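Local structure of probable translation initiation factor eIF-2B subunit gamma (Schizosaccharomyces pombe, 5B04) at residues Q194-E200 and V231-L237; K201-L205 and A314-I318; D149-L154 and A323-N328. The protein acts as a component of the eIF2B complex, which catalyses the exchange of GDP for GTP on the gamma subunit of initiation factor eIF2. The protein carries 3 engineered substitutions. One frame throughout, in Å; residues are numbered along the deposited sequence.

Contact 1 of 3, residues Q194-E200 and V231-L237; sequences QLIGIEE and VTLNTNL
Ile198 and Thr232 form a reciprocal backbone pair in an antiparallel ladder of the nucleotidyl transferase-like domain. Ile198 N donates to Thr232 O at 3.0 Å. Thr232 N returns a bond to Ile198 O, with an N-H...O angle of 162°. Further along, Ile196 N reaches Asn234 O at 2.7 Å. Gly197 passes between these bonds, and its CA lies 3.1 Å from Thr232 O in a CA-H...O contact.

Leu195 extends the contact with apolar packing. Its CG stands opposite the backbone N (chi1 174°), and CD1 reaches CB of Leu233 and, at 3.5 Å, CG2 of Thr235. The Leu195 and Thr235 side chains meet at a slant.

Leu205 of the neighbouring strand 204-207 packs against Ile196 and Ile198. Beyond the 231-237 segment the sheet continues into another chain: Val231, Leu233 and Asn234 pair with a strand of the epsilon subunit. Lys181 of that subunit forms a salt bridge with Glu200 OE2 and a hydrogen bond with Thr232 OG1. Within the gamma chain, Thr232 OG1 also donates to Glu200 OE2 at 3.0 Å, on the anti lone pair of that oxygen.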
loop_
_atom_site.group_PDB
_atom_site.type_symbol
_atom_site.label_atom_id
_atom_site.label_comp_id
_atom_site.label_asym_id
_atom_site.label_seq_id
_atom_site.Cartn_x
_atom_site.Cartn_y
_atom_site.Cartn_z
ATOM N N GLN E 194 -8.355 8.889 66.309
ATOM C CA GLN E 194 -9.441 9.335 65.449
ATOM C C GLN E 194 -9.641 8.361 64.303
ATOM O O GLN E 194 -8.677 7.814 63.786
ATOM C CB GLN E 194 -9.141 10.730 64.908
ATOM C CG GLN E 194 -7.670 10.936 64.583
ATOM C CD GLN E 194 -7.362 12.341 64.111
ATOM O OE1 GLN E 194 -6.454 12.994 64.627
ATOM N NE2 GLN E 194 -8.108 12.809 63.118
ATOM N N LEU E 195 -10.890 8.153 63.901
ATOM C CA LEU E 195 -11.194 7.226 62.819
ATOM C C LEU E 195 -11.722 7.955 61.587
ATOM O O LEU E 195 -12.677 8.728 61.669
ATOM C CB LEU E 195 -12.199 6.177 63.290
ATOM C CG LEU E 195 -12.762 5.199 62.260
ATOM C CD1 LEU E 195 -11.676 4.583 61.409
ATOM C CD2 LEU E 195 -13.506 4.112 62.985
ATOM N N ILE E 196 -11.094 7.693 60.444
ATOM C CA ILE E 196 -11.446 8.361 59.198
ATOM C C ILE E 196 -11.878 7.371 58.120
ATOM O O ILE E 196 -11.101 6.510 57.704
ATOM C CB ILE E 196 -10.267 9.197 58.665
ATOM C CG1 ILE E 196 -9.870 10.265 59.685
ATOM C CG2 ILE E 196 -10.622 9.834 57.334
ATOM C CD1 ILE E 196 -11.012 11.166 60.097
ATOM N N GLY E 197 -13.122 7.501 57.671
ATOM C CA GLY E 197 -13.644 6.663 56.608
ATOM C C GLY E 197 -13.727 7.409 55.290
ATOM O O GLY E 197 -14.560 8.300 55.127
ATOM N N ILE E 198 -12.862 7.050 54.348
ATOM C CA ILE E 198 -12.825 7.716 53.049
ATOM C C ILE E 198 -13.149 6.751 51.915
ATOM O O ILE E 198 -12.986 5.538 52.054
ATOM C CB ILE E 198 -11.449 8.363 52.785
ATOM C CG1 ILE E 198 -10.328 7.331 52.933
ATOM C CG2 ILE E 198 -11.225 9.531 53.729
ATOM C CD1 ILE E 198 -9.764 6.835 51.615
ATOM N N GLU E 199 -13.603 7.293 50.788
ATOM C CA GLU E 199 -13.990 6.450 49.665
ATOM C C GLU E 199 -13.152 6.649 48.406
ATOM O O GLU E 199 -13.437 7.513 47.577
ATOM C CB GLU E 199 -15.461 6.665 49.306
ATOM C CG GLU E 199 -15.919 5.758 48.170
ATOM C CD GLU E 199 -17.151 6.271 47.461
ATOM O OE1 GLU E 199 -18.128 5.505 47.346
ATOM O OE2 GLU E 199 -17.143 7.437 47.016
ATOM N N GLU E 200 -12.101 5.851 48.292
ATOM C CA GLU E 200 -11.558 5.466 47.002
ATOM C C GLU E 200 -12.644 4.578 46.408
ATOM O O GLU E 200 -13.073 3.647 47.088
ATOM C CB GLU E 200 -10.243 4.712 47.182
ATOM C CG GLU E 200 -10.292 3.785 48.400
ATOM C CD GLU E 200 -8.960 3.161 48.757
ATOM O OE1 GLU E 200 -7.984 3.349 48.002
ATOM O OE2 GLU E 200 -8.894 2.479 49.801
ATOM N N VAL E 231 -16.416 1.649 51.798
ATOM C CA VAL E 231 -15.780 2.656 52.642
ATOM C C VAL E 231 -14.541 2.089 53.330
ATOM O O VAL E 231 -14.592 1.015 53.927
ATOM C CB VAL E 231 -16.746 3.192 53.721
ATOM C CG1 VAL E 231 -16.134 4.390 54.432
ATOM C CG2 VAL E 231 -18.090 3.559 53.110
ATOM N N THR E 232 -13.430 2.815 53.242
ATOM C CA THR E 232 -12.185 2.399 53.878
ATOM C C THR E 232 -11.999 3.087 55.229
ATOM O O THR E 232 -12.008 4.313 55.311
ATOM C CB THR E 232 -10.967 2.702 52.982
ATOM O OG1 THR E 232 -10.960 1.810 51.860
ATOM C CG2 THR E 232 -9.672 2.531 53.761
ATOM N N LEU E 233 -11.825 2.293 56.283
ATOM C CA LEU E 233 -11.668 2.829 57.634
ATOM C C LEU E 233 -10.201 2.923 58.061
ATOM O O LEU E 233 -9.382 2.076 57.708
ATOM C CB LEU E 233 -12.455 1.978 58.631
ATOM C CG LEU E 233 -13.976 2.102 58.518
ATOM C CD1 LEU E 233 -14.675 1.173 59.499
ATOM C CD2 LEU E 233 -14.399 3.545 58.741
ATOM N N ASN E 234 -9.890 3.964 58.834
ATOM C CA ASN E 234 -8.520 4.288 59.235
ATOM C C ASN E 234 -8.442 5.066 60.557
ATOM O O ASN E 234 -8.761 6.253 60.583
ATOM C CB ASN E 234 -7.839 5.121 58.140
ATOM C CG ASN E 234 -7.052 4.282 57.152
ATOM O OD1 ASN E 234 -5.954 3.816 57.454
ATOM N ND2 ASN E 234 -7.597 4.112 55.952
ATOM N N THR E 235 -8.029 4.421 61.650
ATOM C CA THR E 235 -7.652 5.182 62.847
ATOM C C THR E 235 -6.135 5.352 62.850
ATOM O O THR E 235 -5.535 5.734 63.853
ATOM C CB THR E 235 -8.107 4.523 64.188
ATOM O OG1 THR E 235 -7.111 3.604 64.655
ATOM C CG2 THR E 235 -9.453 3.826 64.052
ATOM N N ASN E 236 -5.527 5.022 61.714
ATOM C CA ASN E 236 -4.097 5.194 61.503
ATOM C C ASN E 236 -3.786 6.619 61.080
ATOM O O ASN E 236 -2.625 7.007 60.950
ATOM C CB ASN E 236 -3.593 4.214 60.442
ATOM C CG ASN E 236 -2.081 4.112 60.410
ATOM O OD1 ASN E 236 -1.403 4.416 61.392
ATOM N ND2 ASN E 236 -1.543 3.706 59.267
ATOM N N LEU E 237 -4.842 7.393 60.863
ATOM C CA LEU E 237 -4.702 8.741 60.343
ATOM C C LEU E 237 -4.989 9.796 61.400
ATOM O O LEU E 237 -5.869 9.629 62.242
ATOM C CB LEU E 237 -5.631 8.934 59.147
ATOM C CG LEU E 237 -5.373 7.949 58.007
ATOM C CD1 LEU E 237 -6.351 8.177 56.870
ATOM C CD2 LEU E 237 -3.935 8.059 57.521
#

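Contact 2 of 3, residues K201-L205 and A314-I318; sequences KTSRL and AKDGI
Leu205 and Lys315 meet through their backbones, where Leu205 N donates to Lys315 O at 2.7 Å. A second bond runs the other way, from Gly317 N to Ser203 O at 3.0 Å. The two bonds bracket a single bridge between Arg204 and Asp316, whose CA atoms are 4.0 Å apart. The touching parts run at 82° to each other. Ser203 and Arg204 both face Glu199 and form a G1 beta bulge.

Leu205 sets out toward the 314-318 segment, with its CB 3.6 Å from Lys315 O. Its other neighbours include Ile196, Ile198 and Tyr174. Lys315 leads away, and its NZ is hydrogen-bonded to Leu266 O.

Arg204 and Asp316 cross with their flat groups nearly parallel, 17° apart. Their contact is through carbon: Arg204 CG lies 3.3 Å from Asp316 OD1, while Arg204 NE stays 4.7 Å from Asp316 OD1, not in contact. The bend at chi3 (20°) turns the guanidinium so that CB of Ala314 sits over one face, toward the rim. Asp316 OD2 forms a salt bridge with Lys162 of helix 156-166, and Lys162 also bonds Ser203 OG.

The lysine therefore joins both segments to the helix. Its positive charge probably helps to keep Asp316 ionised, although the like-charged Asp166 lies close by.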
loop_
_atom_site.group_PDB
_atom_site.type_symbol
_atom_site.label_atom_id
_atom_site.label_comp_id
_atom_site.label_asym_id
_atom_site.label_seq_id
_atom_site.Cartn_x
_atom_site.Cartn_y
_atom_site.Cartn_z
ATOM N N LYS E 201 -13.137 4.805 45.189
ATOM C CA LYS E 201 -12.689 5.726 44.138
ATOM C C LYS E 201 -12.568 7.227 44.421
ATOM O O LYS E 201 -11.523 7.834 44.188
ATOM C CB LYS E 201 -13.669 5.567 42.975
ATOM C CG LYS E 201 -15.032 5.078 43.479
ATOM C CD LYS E 201 -16.151 5.177 42.461
ATOM C CE LYS E 201 -17.489 4.827 43.111
ATOM N NZ LYS E 201 -17.989 5.907 44.013
ATOM N N THR E 202 -13.662 7.819 44.889
ATOM C CA THR E 202 -13.855 9.266 44.835
ATOM C C THR E 202 -12.979 10.088 45.779
ATOM O O THR E 202 -12.989 11.318 45.716
ATOM C CB THR E 202 -15.325 9.615 45.130
ATOM O OG1 THR E 202 -15.661 9.194 46.458
ATOM C CG2 THR E 202 -16.239 8.913 44.140
ATOM N N SER E 203 -12.234 9.410 46.652
ATOM C CA SER E 203 -11.408 10.063 47.671
ATOM C C SER E 203 -12.234 11.012 48.538
ATOM O O SER E 203 -11.694 11.920 49.170
ATOM C CB SER E 203 -10.240 10.822 47.031
ATOM O OG SER E 203 -10.693 11.946 46.295
ATOM N N ARG E 204 -13.544 10.791 48.565
ATOM C CA ARG E 204 -14.451 11.642 49.318
ATOM C C ARG E 204 -14.607 11.153 50.749
ATOM O O ARG E 204 -14.852 9.972 50.993
ATOM C CB ARG E 204 -15.821 11.708 48.642
ATOM C CG ARG E 204 -15.836 12.438 47.310
ATOM C CD ARG E 204 -17.259 12.816 46.937
ATOM N NE ARG E 204 -18.128 12.812 48.110
ATOM C CZ ARG E 204 -19.453 12.713 48.065
ATOM N NH1 ARG E 204 -20.075 12.609 46.899
ATOM N NH2 ARG E 204 -20.156 12.717 49.189
ATOM N N LEU E 205 -14.465 12.078 51.689
ATOM C CA LEU E 205 -14.599 11.767 53.102
ATOM C C LEU E 205 -16.026 11.341 53.436
ATOM O O LEU E 205 -16.988 11.958 52.978
ATOM C CB LEU E 205 -14.198 12.975 53.938
ATOM C CG LEU E 205 -14.147 12.756 55.443
ATOM C CD1 LEU E 205 -12.724 12.485 55.906
ATOM C CD2 LEU E 205 -14.726 13.965 56.119
ATOM N N ALA E 314 -19.626 18.419 48.725
ATOM C CA ALA E 314 -18.665 17.319 48.715
ATOM C C ALA E 314 -17.386 17.667 49.467
ATOM O O ALA E 314 -16.931 18.811 49.446
ATOM C CB ALA E 314 -18.333 16.921 47.283
ATOM N N LYS E 315 -16.805 16.668 50.124
ATOM C CA LYS E 315 -15.544 16.856 50.830
ATOM C C LYS E 315 -14.600 15.686 50.649
ATOM O O LYS E 315 -14.991 14.526 50.771
ATOM C CB LYS E 315 -15.795 17.089 52.308
ATOM C CG LYS E 315 -16.137 18.513 52.596
ATOM C CD LYS E 315 -16.873 18.609 53.879
ATOM C CE LYS E 315 -16.023 18.120 55.015
ATOM N NZ LYS E 315 -16.115 19.128 56.080
ATOM N N ASP E 316 -13.346 16.008 50.358
ATOM C CA ASP E 316 -12.350 14.996 50.056
ATOM C C ASP E 316 -11.226 14.989 51.078
ATOM O O ASP E 316 -10.862 16.027 51.631
ATOM C CB ASP E 316 -11.776 15.220 48.657
ATOM C CG ASP E 316 -12.786 14.946 47.561
ATOM O OD1 ASP E 316 -13.999 15.114 47.807
ATOM O OD2 ASP E 316 -12.366 14.564 46.449
ATOM N N GLY E 317 -10.685 13.803 51.327
ATOM C CA GLY E 317 -9.517 13.662 52.166
ATOM C C GLY E 317 -8.324 13.299 51.308
ATOM O O GLY E 317 -8.473 12.685 50.252
ATOM N N ILE E 318 -7.138 13.695 51.749
ATOM C CA ILE E 318 -5.913 13.314 51.064
ATOM C C ILE E 318 -4.881 12.854 52.087
ATOM O O ILE E 318 -4.616 13.537 53.076
ATOM C CB ILE E 318 -5.350 14.471 50.208
ATOM C CG1 ILE E 318 -3.965 14.115 49.661
ATOM C CG2 ILE E 318 -5.305 15.762 51.000
ATOM C CD1 ILE E 318 -3.339 15.214 48.830
#

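Contact 3 of 3, residues D149-L154 and A323-N328; sequences DSIVGL and ANNLPN
Ile151 and Asn325 face each other as an antiparallel hydrogen-bonded pair, where two irregular segments run in nearly opposite directions, 162° apart. Asn325 N donates to Ile151 O at 3.3 Å. The return bond, from Ile151 N to Asn325 O, is weak and bent to 128°. A further weak bond joins Gly153 N to Ala323 O. This is a single bridge, not a ladder.

At one end Asp149 lies alongside Leu326, the two side chains pointing the same way. CG of Asp149 sits between the backbone N and the carbonyl carbon (chi1 50°), which sets the carboxylate beside the leucine. OD1 faces CB and CD2 of Leu326. The polar partners of the carboxylate lie elsewhere: OD1 has a weak hydrogen bond to Ser147 OG, and OD2 a long, weak ion pair with Lys62.

Ile151 crosses Pro327 at about a right angle, with its CG1 3.8 Å from the proline CD. The next residue, Val152, lies beside Asn324, its CG1 3.8 Å from the asparagine CB. Leu154 meets the amide of Asn324 through CD2, 3.8 Å from ND2. Asn325 points away from the contact, and its OD1 is hydrogen-bonded to Ser238 OG.

Tyr75 and Trp79 of helix 74-82 pack against Ile151 and Val152. The contact thus joins the loop between strand 142-147 and helix 156-166 to the chain after strand 315-319. That strand-loop-helix order belongs to the alpha/beta fold of the nucleotidyl transferase-like domain.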
loop_
_atom_site.group_PDB
_atom_site.type_symbol
_atom_site.label_atom_id
_atom_site.label_comp_id
_atom_site.label_asym_id
_atom_site.label_seq_id
_atom_site.Cartn_x
_atom_site.Cartn_y
_atom_site.Cartn_z
ATOM N N ASP E 149 1.044 25.167 64.272
ATOM C CA ASP E 149 1.840 23.978 64.553
ATOM C C ASP E 149 1.973 23.057 63.342
ATOM O O ASP E 149 2.726 22.092 63.376
ATOM C CB ASP E 149 1.243 23.204 65.734
ATOM C CG ASP E 149 -0.248 22.956 65.585
ATOM O OD1 ASP E 149 -0.697 22.624 64.468
ATOM O OD2 ASP E 149 -0.973 23.093 66.592
ATOM N N SER E 150 1.243 23.357 62.274
ATOM C CA SER E 150 1.262 22.511 61.084
ATOM C C SER E 150 2.657 22.418 60.460
ATOM O O SER E 150 3.061 23.287 59.689
ATOM C CB SER E 150 0.262 23.032 60.051
ATOM O OG SER E 150 -1.043 23.100 60.599
ATOM N N ILE E 151 3.388 21.360 60.805
ATOM C CA ILE E 151 4.698 21.103 60.212
ATOM C C ILE E 151 4.547 20.195 58.999
ATOM O O ILE E 151 4.341 18.991 59.141
ATOM C CB ILE E 151 5.672 20.446 61.210
ATOM C CG1 ILE E 151 5.566 21.103 62.587
ATOM C CG2 ILE E 151 7.099 20.508 60.681
ATOM C CD1 ILE E 151 5.956 22.564 62.601
ATOM N N VAL E 152 4.657 20.768 57.807
ATOM C CA VAL E 152 4.324 20.027 56.598
ATOM C C VAL E 152 5.432 20.035 55.544
ATOM O O VAL E 152 5.959 21.086 55.176
ATOM C CB VAL E 152 3.024 20.573 55.981
ATOM C CG1 VAL E 152 1.854 20.224 56.872
ATOM C CG2 VAL E 152 3.104 22.078 55.810
ATOM N N GLY E 153 5.782 18.843 55.072
ATOM C CA GLY E 153 6.773 18.688 54.024
ATOM C C GLY E 153 6.107 18.266 52.731
ATOM O O GLY E 153 6.759 18.116 51.698
ATOM N N LEU E 154 4.795 18.066 52.801
ATOM C CA LEU E 154 3.994 17.741 51.631
ATOM C C LEU E 154 4.045 18.890 50.632
ATOM O O LEU E 154 3.663 20.013 50.961
ATOM C CB LEU E 154 2.548 17.449 52.038
ATOM C CG LEU E 154 1.569 16.970 50.965
ATOM C CD1 LEU E 154 2.036 15.661 50.349
ATOM C CD2 LEU E 154 0.173 16.822 51.551
ATOM N N ALA E 323 6.458 12.982 56.148
ATOM C CA ALA E 323 6.753 14.340 56.555
ATOM C C ALA E 323 5.715 15.310 57.040
ATOM O O ALA E 323 6.087 16.391 57.448
ATOM C CB ALA E 323 7.550 14.960 55.426
ATOM N N ASN E 324 4.439 14.948 57.033
ATOM C CA ASN E 324 3.439 15.887 57.528
ATOM C C ASN E 324 2.519 15.484 58.664
ATOM O O ASN E 324 1.628 14.676 58.529
ATOM C CB ASN E 324 2.734 16.596 56.354
ATOM C CG ASN E 324 1.249 16.336 56.270
ATOM O OD1 ASN E 324 0.514 16.555 57.209
ATOM N ND2 ASN E 324 0.810 15.887 55.133
ATOM N N ASN E 325 2.703 16.197 59.745
ATOM C CA ASN E 325 1.813 16.241 60.906
ATOM C C ASN E 325 2.060 17.488 61.755
ATOM O O ASN E 325 2.690 18.439 61.295
ATOM C CB ASN E 325 1.964 14.980 61.761
ATOM C CG ASN E 325 0.835 13.986 61.535
ATOM O OD1 ASN E 325 -0.289 14.371 61.209
ATOM N ND2 ASN E 325 1.130 12.703 61.704
ATOM N N LEU E 326 1.425 17.550 62.917
ATOM C CA LEU E 326 1.471 18.753 63.729
ATOM C C LEU E 326 1.742 18.489 65.178
ATOM O O LEU E 326 1.360 17.458 65.697
ATOM C CB LEU E 326 0.188 19.565 63.607
ATOM C CG LEU E 326 -1.196 18.990 63.861
ATOM C CD1 LEU E 326 -1.160 17.807 64.796
ATOM C CD2 LEU E 326 -2.169 20.043 64.357
ATOM N N PRO E 327 2.465 19.492 65.839
ATOM C CA PRO E 327 2.563 19.283 67.272
ATOM C C PRO E 327 1.604 20.131 68.062
ATOM O O PRO E 327 1.854 21.290 68.290
ATOM C CB PRO E 327 3.960 19.754 67.568
ATOM C CG PRO E 327 4.080 20.975 66.791
ATOM C CD PRO E 327 3.281 20.767 65.552
ATOM N N ASN E 328 0.528 19.520 68.509
ATOM C CA ASN E 328 -0.349 20.101 69.491
ATOM C C ASN E 328 -0.068 19.471 70.835
ATOM O O ASN E 328 -0.131 20.115 71.855
ATOM C CB ASN E 328 -1.804 19.875 69.115
ATOM C CG ASN E 328 -2.016 18.579 68.386
ATOM O OD1 ASN E 328 -1.058 17.937 67.997
ATOM N ND2 ASN E 328 -3.253 18.199 68.186
#

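In the fold
From the N terminus, the chain first reaches 149-154, which contact 3 later joins to 323-328. This closes the longest loop, and both other contacts nest inside it. Next comes 194-200, followed directly by 201-205. Contact 1 closes a short loop when 231-237 returns to 194-200. Contact 2 waits for 314-318, so its loop crosses that of contact 1. These two touch: strands 196-199 and 204-207 are neighbours in the mixed sheet, and Glu199 N probably bonds Arg204 O. Contact 3 touches neither. Contact 1 ties strand 196-199 to strand 230-245, contact 2 strand 204-207 to strand 315-319, and contact 3 the loops before helices 156-166 and 332-338.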